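Local structure of McyG protein (Microcystis aeruginosa PCC 7806, 4R0M) at residues N30-I34 / F45-L51; M222-H226 / T529-K533; W272-F278 / L301-Q307. The protein probably activates an aromatic amino acid such as phenylalanine as its adenylate and loads it onto a peptidyl carrier domain for microcystin assembly. One frame throughout, in Å; residues are numbered along the deposited sequence.

Contact 1. Residues N30-I34 / F45-L51; sequences NNHGI and FQSYQDL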
loop_
_atom_site.group_PDB
_atom_site.type_symbol
_atom_site.label_atom_id
_atom_site.label_comp_id
_atom_site.label_asym_id
_atom_site.label_seq_id
_atom_site.Cartn_x
_atom_site.Cartn_y
_atom_site.Cartn_z
ATOM N N ASN A 30 -25.332 10.852 12.390
ATOM C CA ASN A 30 -24.833 10.480 13.719
ATOM C C ASN A 30 -24.945 8.976 13.974
ATOM O O ASN A 30 -24.525 8.470 15.020
ATOM C CB ASN A 30 -25.524 11.293 14.828
ATOM C CG ASN A 30 -27.022 11.447 14.607
ATOM O OD1 ASN A 30 -27.712 10.507 14.202
ATOM N ND2 ASN A 30 -27.537 12.643 14.883
ATOM N N ASN A 31 -25.537 8.314 12.990
ATOM C CA ASN A 31 -25.626 6.879 12.948
ATOM C C ASN A 31 -24.238 6.224 12.802
ATOM O O ASN A 31 -23.915 5.252 13.437
ATOM C CB ASN A 31 -26.556 6.384 11.794
ATOM C CG ASN A 31 -28.061 6.644 12.000
ATOM O OD1 ASN A 31 -28.510 6.797 13.088
ATOM N ND2 ASN A 31 -28.817 6.543 10.975
ATOM N N HIS A 32 -23.431 6.787 11.927
ATOM C CA HIS A 32 -22.207 6.167 11.431
ATOM C C HIS A 32 -20.952 6.890 11.828
ATOM O O HIS A 32 -20.995 8.024 12.312
ATOM C CB HIS A 32 -22.279 6.023 9.913
ATOM C CG HIS A 32 -23.514 5.301 9.430
ATOM N ND1 HIS A 32 -23.635 3.962 9.483
ATOM C CD2 HIS A 32 -24.701 5.782 8.879
ATOM C CE1 HIS A 32 -24.836 3.601 8.989
ATOM N NE2 HIS A 32 -25.486 4.717 8.620
ATOM N N GLY A 33 -19.820 6.222 11.625
ATOM C CA GLY A 33 -18.512 6.775 11.957
ATOM C C GLY A 33 -17.410 5.735 11.907
ATOM O O GLY A 33 -17.494 4.753 11.162
ATOM N N ILE A 34 -16.378 5.953 12.716
ATOM C CA ILE A 34 -15.210 5.087 12.722
ATOM C C ILE A 34 -15.214 4.149 13.925
ATOM O O ILE A 34 -15.355 4.584 15.071
ATOM C CB ILE A 34 -13.897 5.901 12.685
ATOM C CG1 ILE A 34 -13.940 6.918 11.540
ATOM C CG2 ILE A 34 -12.695 4.974 12.538
ATOM C CD1 ILE A 34 -12.893 8.001 11.631
ATOM N N PHE A 45 -16.029 3.087 19.233
ATOM C CA PHE A 45 -16.767 3.779 18.179
ATOM C C PHE A 45 -16.660 5.292 18.325
ATOM O O PHE A 45 -16.833 5.838 19.413
ATOM C CB PHE A 45 -18.237 3.336 18.150
ATOM C CG PHE A 45 -19.073 4.047 17.115
ATOM C CD1 PHE A 45 -18.916 3.772 15.756
ATOM C CD2 PHE A 45 -20.032 4.984 17.501
ATOM C CE1 PHE A 45 -19.688 4.426 14.805
ATOM C CE2 PHE A 45 -20.808 5.637 16.554
ATOM C CZ PHE A 45 -20.636 5.359 15.204
ATOM N N GLN A 46 -16.352 5.950 17.212
ATOM C CA GLN A 46 -16.307 7.401 17.133
ATOM C C GLN A 46 -17.137 7.822 15.928
ATOM O O GLN A 46 -16.726 7.623 14.783
ATOM C CB GLN A 46 -14.858 7.887 16.995
ATOM C CG GLN A 46 -14.684 9.399 17.061
ATOM C CD GLN A 46 -13.244 9.849 16.866
ATOM O OE1 GLN A 46 -12.519 9.323 16.016
ATOM N NE2 GLN A 46 -12.825 10.840 17.648
ATOM N N SER A 47 -18.316 8.386 16.191
ATOM C CA SER A 47 -19.194 8.881 15.126
ATOM C C SER A 47 -18.521 10.024 14.372
ATOM O O SER A 47 -17.616 10.673 14.900
ATOM C CB SER A 47 -20.542 9.339 15.696
ATOM O OG SER A 47 -20.429 10.587 16.362
ATOM N N TYR A 48 -18.966 10.267 13.142
ATOM C CA TYR A 48 -18.400 11.339 12.323
ATOM C C TYR A 48 -18.521 12.714 12.982
ATOM O O TYR A 48 -17.668 13.581 12.779
ATOM C CB TYR A 48 -19.016 11.344 10.926
ATOM C CG TYR A 48 -18.559 10.193 10.061
ATOM C CD1 TYR A 48 -17.199 9.957 9.844
ATOM C CD2 TYR A 48 -19.478 9.347 9.450
ATOM C CE1 TYR A 48 -16.771 8.904 9.053
ATOM C CE2 TYR A 48 -19.061 8.292 8.653
ATOM C CZ TYR A 48 -17.707 8.075 8.459
ATOM O OH TYR A 48 -17.280 7.030 7.667
ATOM N N GLN A 49 -19.576 12.889 13.779
ATOM C CA GLN A 49 -19.765 14.086 14.595
ATOM C C GLN A 49 -18.677 14.210 15.667
ATOM O O GLN A 49 -18.123 15.293 15.869
ATOM C CB GLN A 49 -21.164 14.079 15.236
ATOM C CG GLN A 49 -21.504 15.315 16.065
ATOM C CD GLN A 49 -21.522 16.595 15.246
ATOM O OE1 GLN A 49 -20.639 17.443 15.384
ATOM N NE2 GLN A 49 -22.524 16.736 14.382
ATOM N N ASP A 50 -18.380 13.098 16.345
ATOM C CA ASP A 50 -17.325 13.056 17.365
ATOM C C ASP A 50 -15.945 13.306 16.758
ATOM O O ASP A 50 -15.131 14.028 17.336
ATOM C CB ASP A 50 -17.321 11.712 18.100
ATOM C CG ASP A 50 -18.574 11.481 18.924
ATOM O OD1 ASP A 50 -18.853 12.283 19.841
ATOM O OD2 ASP A 50 -19.269 10.475 18.670
ATOM N N LEU A 51 -15.693 12.701 15.598
ATOM C CA LEU A 51 -14.437 12.884 14.873
ATOM C C LEU A 51 -14.227 14.356 14.526
ATOM O O LEU A 51 -13.157 14.919 14.779
ATOM C CB LEU A 51 -14.413 12.019 13.606
ATOM C CG LEU A 51 -13.306 12.262 12.572
ATOM C CD1 LEU A 51 -11.951 11.783 13.078
ATOM C CD2 LEU A 51 -13.649 11.587 11.254
#

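Contact 2. Residues M222-H226 / T529-K533; sequences MPLDH and TSIGK. With FA5 (adenosine-5'-[phenylalaninyl-phosphate]), chain C.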
loop_
_atom_site.group_PDB
_atom_site.type_symbol
_atom_site.label_atom_id
_atom_site.label_comp_id
_atom_site.label_asym_id
_atom_site.label_seq_id
_atom_site.Cartn_x
_atom_site.Cartn_y
_atom_site.Cartn_z
HETATM N N MSE A 222 -4.497 -2.183 6.893
HETATM C CA MSE A 222 -3.214 -1.690 6.467
HETATM C C MSE A 222 -2.851 -0.492 7.253
HETATM O O MSE A 222 -3.728 0.137 7.750
HETATM C CB MSE A 222 -3.262 -1.279 5.016
HETATM C CG MSE A 222 -3.396 -2.430 4.031
HETATM SE SE MSE A 222 -2.064 -3.830 3.977
HETATM C CE MSE A 222 -3.073 -5.182 4.845
ATOM N N PRO A 223 -1.590 -0.173 7.406
ATOM C CA PRO A 223 -1.216 1.010 8.191
ATOM C C PRO A 223 -1.755 2.303 7.579
ATOM O O PRO A 223 -1.839 2.427 6.357
ATOM C CB PRO A 223 0.320 0.992 8.174
ATOM C CG PRO A 223 0.700 0.060 7.080
ATOM C CD PRO A 223 -0.411 -0.940 6.968
ATOM N N LEU A 224 -2.105 3.252 8.441
ATOM C CA LEU A 224 -2.846 4.444 8.040
ATOM C C LEU A 224 -2.069 5.462 7.216
ATOM O O LEU A 224 -2.670 6.346 6.612
ATOM C CB LEU A 224 -3.470 5.123 9.265
ATOM C CG LEU A 224 -4.612 4.406 9.993
ATOM C CD1 LEU A 224 -5.080 5.255 11.161
ATOM C CD2 LEU A 224 -5.779 4.109 9.066
ATOM N N ASP A 225 -0.743 5.349 7.186
ATOM C CA ASP A 225 0.082 6.283 6.411
ATOM C C ASP A 225 0.019 6.020 4.908
ATOM O O ASP A 225 0.383 6.883 4.112
ATOM C CB ASP A 225 1.538 6.268 6.887
ATOM C CG ASP A 225 2.145 4.885 6.857
ATOM O OD1 ASP A 225 1.925 4.124 7.825
ATOM O OD2 ASP A 225 2.844 4.563 5.872
ATOM N N HIS A 226 -0.436 4.832 4.523
ATOM C CA HIS A 226 -0.536 4.477 3.112
ATOM C C HIS A 226 -1.787 5.012 2.458
ATOM O O HIS A 226 -2.839 5.109 3.093
ATOM C CB HIS A 226 -0.447 2.972 2.937
ATOM C CG HIS A 226 -0.246 2.545 1.510
ATOM N ND1 HIS A 226 -1.273 2.245 0.696
ATOM C CD2 HIS A 226 0.917 2.386 0.756
ATOM C CE1 HIS A 226 -0.799 1.907 -0.515
ATOM N NE2 HIS A 226 0.544 1.990 -0.478
ATOM N N THR A 529 7.660 -2.025 2.031
ATOM C CA THR A 529 6.859 -0.810 2.160
ATOM C C THR A 529 5.892 -1.022 3.318
ATOM O O THR A 529 5.718 -2.150 3.781
ATOM C CB THR A 529 6.058 -0.499 0.878
ATOM O OG1 THR A 529 5.203 -1.606 0.563
ATOM C CG2 THR A 529 6.989 -0.226 -0.297
ATOM N N SER A 530 5.267 0.056 3.782
ATOM C CA SER A 530 4.325 -0.009 4.904
ATOM C C SER A 530 3.280 -1.109 4.730
ATOM O O SER A 530 2.894 -1.760 5.700
ATOM C CB SER A 530 3.633 1.341 5.101
ATOM O OG SER A 530 2.931 1.725 3.929
ATOM N N ILE A 531 2.850 -1.325 3.489
ATOM C CA ILE A 531 1.804 -2.305 3.192
ATOM C C ILE A 531 2.288 -3.751 3.013
ATOM O O ILE A 531 1.479 -4.652 2.764
ATOM C CB ILE A 531 0.923 -1.872 1.994
ATOM C CG1 ILE A 531 1.738 -1.709 0.707
ATOM C CG2 ILE A 531 0.140 -0.616 2.350
ATOM C CD1 ILE A 531 0.884 -1.647 -0.543
ATOM N N GLY A 532 3.595 -3.968 3.142
ATOM C CA GLY A 532 4.163 -5.316 3.124
ATOM C C GLY A 532 4.634 -5.814 1.769
ATOM O O GLY A 532 4.887 -7.007 1.598
ATOM N N LYS A 533 4.743 -4.905 0.806
ATOM C CA LYS A 533 5.283 -5.230 -0.506
ATOM C C LYS A 533 6.808 -5.201 -0.446
ATOM O O LYS A 533 7.406 -4.165 -0.132
ATOM C CB LYS A 533 4.767 -4.246 -1.560
ATOM C CG LYS A 533 5.358 -4.439 -2.951
ATOM C CD LYS A 533 4.806 -3.435 -3.959
ATOM C CE LYS A 533 5.343 -2.030 -3.727
ATOM N NZ LYS A 533 4.940 -1.094 -4.814
HETATM C C FA5 C . 0.231 1.281 -3.622
HETATM O O FA5 C . 0.815 0.245 -3.328
HETATM C CA FA5 C . -1.159 1.226 -4.202
HETATM N N FA5 C . -1.069 0.278 -5.286
HETATM C CB FA5 C . -2.197 0.722 -3.187
HETATM C CG FA5 C . -3.636 0.469 -3.654
HETATM C CD1 FA5 C . -4.011 0.336 -4.991
HETATM C CD2 FA5 C . -4.639 0.349 -2.683
HETATM C CE1 FA5 C . -5.346 0.100 -5.345
HETATM C CE2 FA5 C . -5.975 0.107 -3.024
HETATM C CZ FA5 C . -6.332 -0.017 -4.365
HETATM P P FA5 C . 2.478 2.798 -3.839
HETATM O OP1 FA5 C . 3.355 2.436 -2.670
HETATM O OP2 FA5 C . 2.585 4.183 -4.424
HETATM O OP3 FA5 C . 0.928 2.551 -3.423
HETATM O "O5'" FA5 C . 2.805 1.726 -4.998
HETATM C "C5'" FA5 C . 2.213 1.787 -6.293
HETATM C "C4'" FA5 C . 2.807 0.671 -7.138
HETATM O "O4'" FA5 C . 2.444 -0.627 -6.651
HETATM C "C3'" FA5 C . 2.319 0.691 -8.572
HETATM O "O3'" FA5 C . 3.033 1.633 -9.370
HETATM C "C2'" FA5 C . 2.575 -0.734 -9.008
HETATM O "O2'" FA5 C . 3.941 -0.899 -9.405
HETATM C "C1'" FA5 C . 2.340 -1.539 -7.748
HETATM N N9 FA5 C . 0.980 -2.132 -7.809
HETATM C C8 FA5 C . -0.106 -1.676 -7.158
HETATM N N7 FA5 C . -1.199 -2.436 -7.416
HETATM C C5 FA5 C . -0.819 -3.408 -8.263
HETATM C C6 FA5 C . -1.472 -4.555 -8.943
HETATM N N6 FA5 C . -2.786 -4.820 -8.765
HETATM N N1 FA5 C . -0.711 -5.331 -9.752
HETATM C C2 FA5 C . 0.600 -5.080 -9.946
HETATM N N3 FA5 C . 1.258 -4.063 -9.358
HETATM C C4 FA5 C . 0.617 -3.204 -8.523
#

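Contact 3. Residues W272-F278 / L301-Q307; sequences WSPNFAF and LVNAGEQ. With FA5 (adenosine-5'-[phenylalaninyl-phosphate]), chain C.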
loop_
_atom_site.group_PDB
_atom_site.type_symbol
_atom_site.label_atom_id
_atom_site.label_comp_id
_atom_site.label_asym_id
_atom_site.label_seq_id
_atom_site.Cartn_x
_atom_site.Cartn_y
_atom_site.Cartn_z
ATOM N N TRP A 272 -9.760 -4.826 1.709
ATOM C CA TRP A 272 -8.578 -4.821 0.844
ATOM C C TRP A 272 -7.336 -5.348 1.516
ATOM O O TRP A 272 -7.127 -5.153 2.718
ATOM C CB TRP A 272 -8.342 -3.410 0.290
ATOM C CG TRP A 272 -6.922 -3.112 -0.138
ATOM C CD1 TRP A 272 -6.196 -3.704 -1.174
ATOM C CD2 TRP A 272 -6.012 -2.118 0.442
ATOM N NE1 TRP A 272 -4.938 -3.164 -1.259
ATOM C CE2 TRP A 272 -4.762 -2.210 -0.322
ATOM C CE3 TRP A 272 -6.103 -1.197 1.480
ATOM C CZ2 TRP A 272 -3.668 -1.407 -0.037
ATOM C CZ3 TRP A 272 -4.992 -0.392 1.756
ATOM C CH2 TRP A 272 -3.806 -0.495 1.014
ATOM N N SER A 273 -6.516 -6.042 0.725
ATOM C CA SER A 273 -5.143 -6.397 1.089
ATOM C C SER A 273 -4.340 -6.668 -0.186
ATOM O O SER A 273 -4.926 -6.912 -1.246
ATOM C CB SER A 273 -5.115 -7.629 1.997
ATOM O OG SER A 273 -5.191 -8.828 1.245
ATOM N N PRO A 274 -2.994 -6.620 -0.098
ATOM C CA PRO A 274 -2.184 -7.041 -1.241
ATOM C C PRO A 274 -2.212 -8.555 -1.405
ATOM O O PRO A 274 -2.731 -9.264 -0.537
ATOM C CB PRO A 274 -0.766 -6.576 -0.870
ATOM C CG PRO A 274 -0.942 -5.617 0.258
ATOM C CD PRO A 274 -2.152 -6.104 0.993
ATOM N N ASN A 275 -1.649 -9.035 -2.509
ATOM C CA ASN A 275 -1.668 -10.456 -2.849
ATOM C C ASN A 275 -1.172 -11.405 -1.752
ATOM O O ASN A 275 -1.771 -12.463 -1.539
ATOM C CB ASN A 275 -0.900 -10.704 -4.149
ATOM C CG ASN A 275 -1.010 -12.137 -4.623
ATOM O OD1 ASN A 275 -2.014 -12.534 -5.222
ATOM N ND2 ASN A 275 0.025 -12.929 -4.355
ATOM N N PHE A 276 -0.097 -11.031 -1.056
ATOM C CA PHE A 276 0.517 -11.916 -0.058
ATOM C C PHE A 276 -0.445 -12.326 1.059
ATOM O O PHE A 276 -0.380 -13.450 1.566
ATOM C CB PHE A 276 1.809 -11.312 0.523
ATOM C CG PHE A 276 1.582 -10.174 1.481
ATOM C CD1 PHE A 276 1.281 -10.414 2.821
ATOM C CD2 PHE A 276 1.685 -8.857 1.052
ATOM C CE1 PHE A 276 1.070 -9.366 3.702
ATOM C CE2 PHE A 276 1.483 -7.806 1.930
ATOM C CZ PHE A 276 1.173 -8.060 3.257
ATOM N N ALA A 277 -1.335 -11.410 1.438
ATOM C CA ALA A 277 -2.285 -11.661 2.518
ATOM C C ALA A 277 -3.327 -12.709 2.125
ATOM O O ALA A 277 -3.773 -13.495 2.967
ATOM C CB ALA A 277 -2.950 -10.371 2.948
ATOM N N PHE A 278 -3.698 -12.718 0.846
ATOM C CA PHE A 278 -4.546 -13.771 0.287
ATOM C C PHE A 278 -3.870 -15.132 0.450
ATOM O O PHE A 278 -4.517 -16.113 0.818
ATOM C CB PHE A 278 -4.843 -13.506 -1.194
ATOM C CG PHE A 278 -5.886 -12.449 -1.431
ATOM C CD1 PHE A 278 -5.628 -11.109 -1.150
ATOM C CD2 PHE A 278 -7.129 -12.791 -1.960
ATOM C CE1 PHE A 278 -6.593 -10.138 -1.377
ATOM C CE2 PHE A 278 -8.095 -11.821 -2.191
ATOM C CZ PHE A 278 -7.827 -10.494 -1.898
ATOM N N LEU A 301 -13.976 -7.293 -2.527
ATOM C CA LEU A 301 -12.726 -7.691 -1.858
ATOM C C LEU A 301 -11.510 -7.433 -2.729
ATOM O O LEU A 301 -11.176 -8.231 -3.608
ATOM C CB LEU A 301 -12.775 -9.162 -1.413
ATOM C CG LEU A 301 -11.620 -9.740 -0.578
ATOM C CD1 LEU A 301 -11.296 -8.879 0.636
ATOM C CD2 LEU A 301 -11.936 -11.164 -0.146
ATOM N N VAL A 302 -10.844 -6.319 -2.456
ATOM C CA VAL A 302 -9.768 -5.826 -3.303
ATOM C C VAL A 302 -8.447 -6.560 -3.077
ATOM O O VAL A 302 -7.949 -6.648 -1.950
ATOM C CB VAL A 302 -9.571 -4.303 -3.124
ATOM C CG1 VAL A 302 -8.544 -3.764 -4.110
ATOM C CG2 VAL A 302 -10.897 -3.581 -3.297
ATOM N N ASN A 303 -7.911 -7.106 -4.164
ATOM C CA ASN A 303 -6.532 -7.560 -4.225
ATOM C C ASN A 303 -5.759 -6.509 -5.015
ATOM O O ASN A 303 -5.894 -6.424 -6.237
ATOM C CB ASN A 303 -6.437 -8.935 -4.901
ATOM C CG ASN A 303 -5.041 -9.544 -4.823
ATOM O OD1 ASN A 303 -4.030 -8.846 -4.883
ATOM N ND2 ASN A 303 -4.987 -10.864 -4.704
ATOM N N ALA A 304 -4.973 -5.698 -4.308
ATOM C CA ALA A 304 -4.211 -4.608 -4.925
ATOM C C ALA A 304 -3.017 -4.184 -4.075
ATOM O O ALA A 304 -2.996 -4.407 -2.863
ATOM C CB ALA A 304 -5.112 -3.412 -5.196
ATOM N N GLY A 305 -2.039 -3.556 -4.716
ATOM C CA GLY A 305 -0.819 -3.130 -4.035
ATOM C C GLY A 305 0.428 -3.770 -4.617
ATOM O O GLY A 305 1.514 -3.195 -4.554
ATOM N N GLU A 306 0.263 -4.966 -5.176
ATOM C CA GLU A 306 1.347 -5.713 -5.814
ATOM C C GLU A 306 0.763 -6.657 -6.859
ATOM O O GLU A 306 -0.459 -6.831 -6.937
ATOM C CB GLU A 306 2.161 -6.502 -4.778
ATOM C CG GLU A 306 1.406 -7.650 -4.117
ATOM C CD GLU A 306 2.249 -8.438 -3.130
ATOM O OE1 GLU A 306 1.690 -9.320 -2.445
ATOM O OE2 GLU A 306 3.467 -8.184 -3.027
ATOM N N GLN A 307 1.641 -7.267 -7.652
ATOM C CA GLN A 307 1.236 -8.209 -8.687
ATOM C C GLN A 307 0.299 -9.275 -8.120
ATOM O O GLN A 307 0.545 -9.820 -7.043
ATOM C CB GLN A 307 2.468 -8.850 -9.339
ATOM C CG GLN A 307 2.187 -9.569 -10.652
ATOM C CD GLN A 307 1.853 -8.634 -11.799
ATOM O OE1 GLN A 307 2.384 -7.525 -11.896
ATOM N NE2 GLN A 307 0.975 -9.087 -12.686
HETATM C C FA5 C . 0.231 1.281 -3.622
HETATM O O FA5 C . 0.815 0.245 -3.328
HETATM C CA FA5 C . -1.159 1.226 -4.202
HETATM N N FA5 C . -1.069 0.278 -5.286
HETATM C CB FA5 C . -2.197 0.722 -3.187
HETATM C CG FA5 C . -3.636 0.469 -3.654
HETATM C CD1 FA5 C . -4.011 0.336 -4.991
HETATM C CD2 FA5 C . -4.639 0.349 -2.683
HETATM C CE1 FA5 C . -5.346 0.100 -5.345
HETATM C CE2 FA5 C . -5.975 0.107 -3.024
HETATM C CZ FA5 C . -6.332 -0.017 -4.365
HETATM P P FA5 C . 2.478 2.798 -3.839
HETATM O OP1 FA5 C . 3.355 2.436 -2.670
HETATM O OP2 FA5 C . 2.585 4.183 -4.424
HETATM O OP3 FA5 C . 0.928 2.551 -3.423
HETATM O "O5'" FA5 C . 2.805 1.726 -4.998
HETATM C "C5'" FA5 C . 2.213 1.787 -6.293
HETATM C "C4'" FA5 C . 2.807 0.671 -7.138
HETATM O "O4'" FA5 C . 2.444 -0.627 -6.651
HETATM C "C3'" FA5 C . 2.319 0.691 -8.572
HETATM O "O3'" FA5 C . 3.033 1.633 -9.370
HETATM C "C2'" FA5 C . 2.575 -0.734 -9.008
HETATM O "O2'" FA5 C . 3.941 -0.899 -9.405
HETATM C "C1'" FA5 C . 2.340 -1.539 -7.748
HETATM N N9 FA5 C . 0.980 -2.132 -7.809
HETATM C C8 FA5 C . -0.106 -1.676 -7.158
HETATM N N7 FA5 C . -1.199 -2.436 -7.416
HETATM C C5 FA5 C . -0.819 -3.408 -8.263
HETATM C C6 FA5 C . -1.472 -4.555 -8.943
HETATM N N6 FA5 C . -2.786 -4.820 -8.765
HETATM N N1 FA5 C . -0.711 -5.331 -9.752
HETATM C C2 FA5 C . 0.600 -5.080 -9.946
HETATM N N3 FA5 C . 1.258 -4.063 -9.358
HETATM C C4 FA5 C . 0.617 -3.204 -8.523
#

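Contact 1. Residues N30-I34 / F45-L51
I34 and Q46 pair across an antiparallel beta hairpin, strands 33-37 and 43-47, whose second strand is outermost in the large mixed sheet and leads straight into helix 48-64. They form a hydrogen-bonded pair: I34 N donates to Q46 O and Q46 N to I34 O, each at 2.7 Å. G33 and S47 make the next, non-hydrogen-bonded pair. The ladder then closes on the helix itself, where Y48 N donates to H32 O at 3.1 Å. S47 and D50 form a capping box: D50 N donates to S47 OG at 3.2 Å, while S47 N makes a weak bond to D50 OD2. The S47 hydroxyl also donates to OD2, coming from above the carboxylate plane. Within the hairpin Q46 OE1 meets Y36 OH; beyond it, D243 binds G33 N and H32 ND1 through its two carboxylate oxygens, and Y48 OH is held by C242 O and Q244 NE2. I34 CD1 packs on L51 CD2 at 3.7 Å. With CG anti to its carbonyl carbon (chi1 -72°), Y48 lays its ring on the hairpin, and G33 CA sits over the centre of one face, 3.6 Å from the centroid, in a CH-pi contact.

Contact 2. Residues M222-H226 / T529-K533
M222 and P223 run past I531 and S530 as two loops, each folded into a type I turn (P223 to H226, T529 to G532), with the CA atoms of M222 and I531 6.0 Å apart and no clear hydrogen bond between the segments. Side chains therefore make the join. I531 CG2 is set over one face of the H226 imidazole, 3.5 Å from the ring centroid and 18° off the normal, a CH-pi contact. Its other branch, CG1, lies between the backbone N and the carbonyl carbon (chi1 60°), and carries CD1 to 3.4 Å from the carbonyl O of the bound phenylalanyl-adenylate (FA5). On the far side of I531 from this ligand, the selenium of selenomethionine M222 crosses at about a right angle, SE lying 4.1 Å from I531 CB. P223 brings CG of its pyrrolidine to 3.2 Å from S530 O, and D225 OD2, which is bonded to T101 OG1, rests against S530 CB.

H226 is gripped at both nitrogens. ND1 caps G228 N at the start of helix 227-240, which leaves NE2 to donate at the edge of the ring; the bond from H226 NE2 to FA5 OP3, 3.0 Å long, is weak because its angle at the hydrogen is only 126°. K533 runs out extended, bends at chi3 and places NZ 3.1 Å from FA5 O4', with D421, G335 and T337 holding the ligand at other points. In sequence context K533 matches the conserved C-terminal lysine of adenylation domains. Its bond to the ribose, together with the I531-H226 contact, implies that the C-terminal part is closed over the active site, consistent with the adenylate-forming conformation.

Contact 3. Residues W272-F278 / L301-Q307
W272 and V302 meet CB to CB at 3.7 Å on one side of two neighbouring parallel strands, and the indole extends from there to the ligand. With CG anti to the backbone N (chi1 157°), W272 turns one ring face to the phenyl group of FA5, CZ2 lying 3.3 Å from FA5 CD2. A304 CB comes over a face of that same phenyl, 3.5 Å from its CE1. On the other side of the strands F278 touches L301, and its ring is covered by the N303 amide, its plane inclined 24° to the ring, with ND2 above the ring centre.

Outward from these groups the polar bonds begin. S273 N donates to V302 O and A304 N to S273 O, joining the strands. W272 NE1 donates to A304 O at 2.8 Å, straight in the plane of its own ring but from above the plane of the carbonyl. Were W272 an alanine, A304 O would probably lose its indole donor and the phenyl group one wall of its pocket. N303 ND2 makes a weak bond to N275 OD1, which also receives S309 N. At the polar edge E306 stretches its extended chain to the helix start, where OE1 accepts F276 N at 2.8 Å nearly along its C-O axis. Past it, the adenine lies against the G305-Q307 backbone, FA5 N7 being 3.0 Å from G305 N. Strand 270-273, helix 275-282 and strand 300-303 thus form a beta-alpha-beta unit with the adenylate at the C-terminal strand ends, as in the ANL superfamily of adenylate-forming enzymes.

Contacts 1 and 3 belong to the same mixed sheet but to different regions of it: contact 1 pairs antiparallel strands at its margin, contact 3 parallel strands in its interior, and their centres are 28 Å apart. Contact 1 is buried towards the helices yet has exposed residues, and backbone bonds and a helix cap dominate it. Contact 3 is almost wholly buried and combines ring packing with side-chain bonds. Contact 2, partly buried, has no sheet pairing and joins loops distant in sequence. It touches contact 3 through M222 on W272 and I531 on F276, and both line the pocket of FA5, contact 2 by the acyl-phosphate junction and the ribose, contact 3 by the phenyl and adenine.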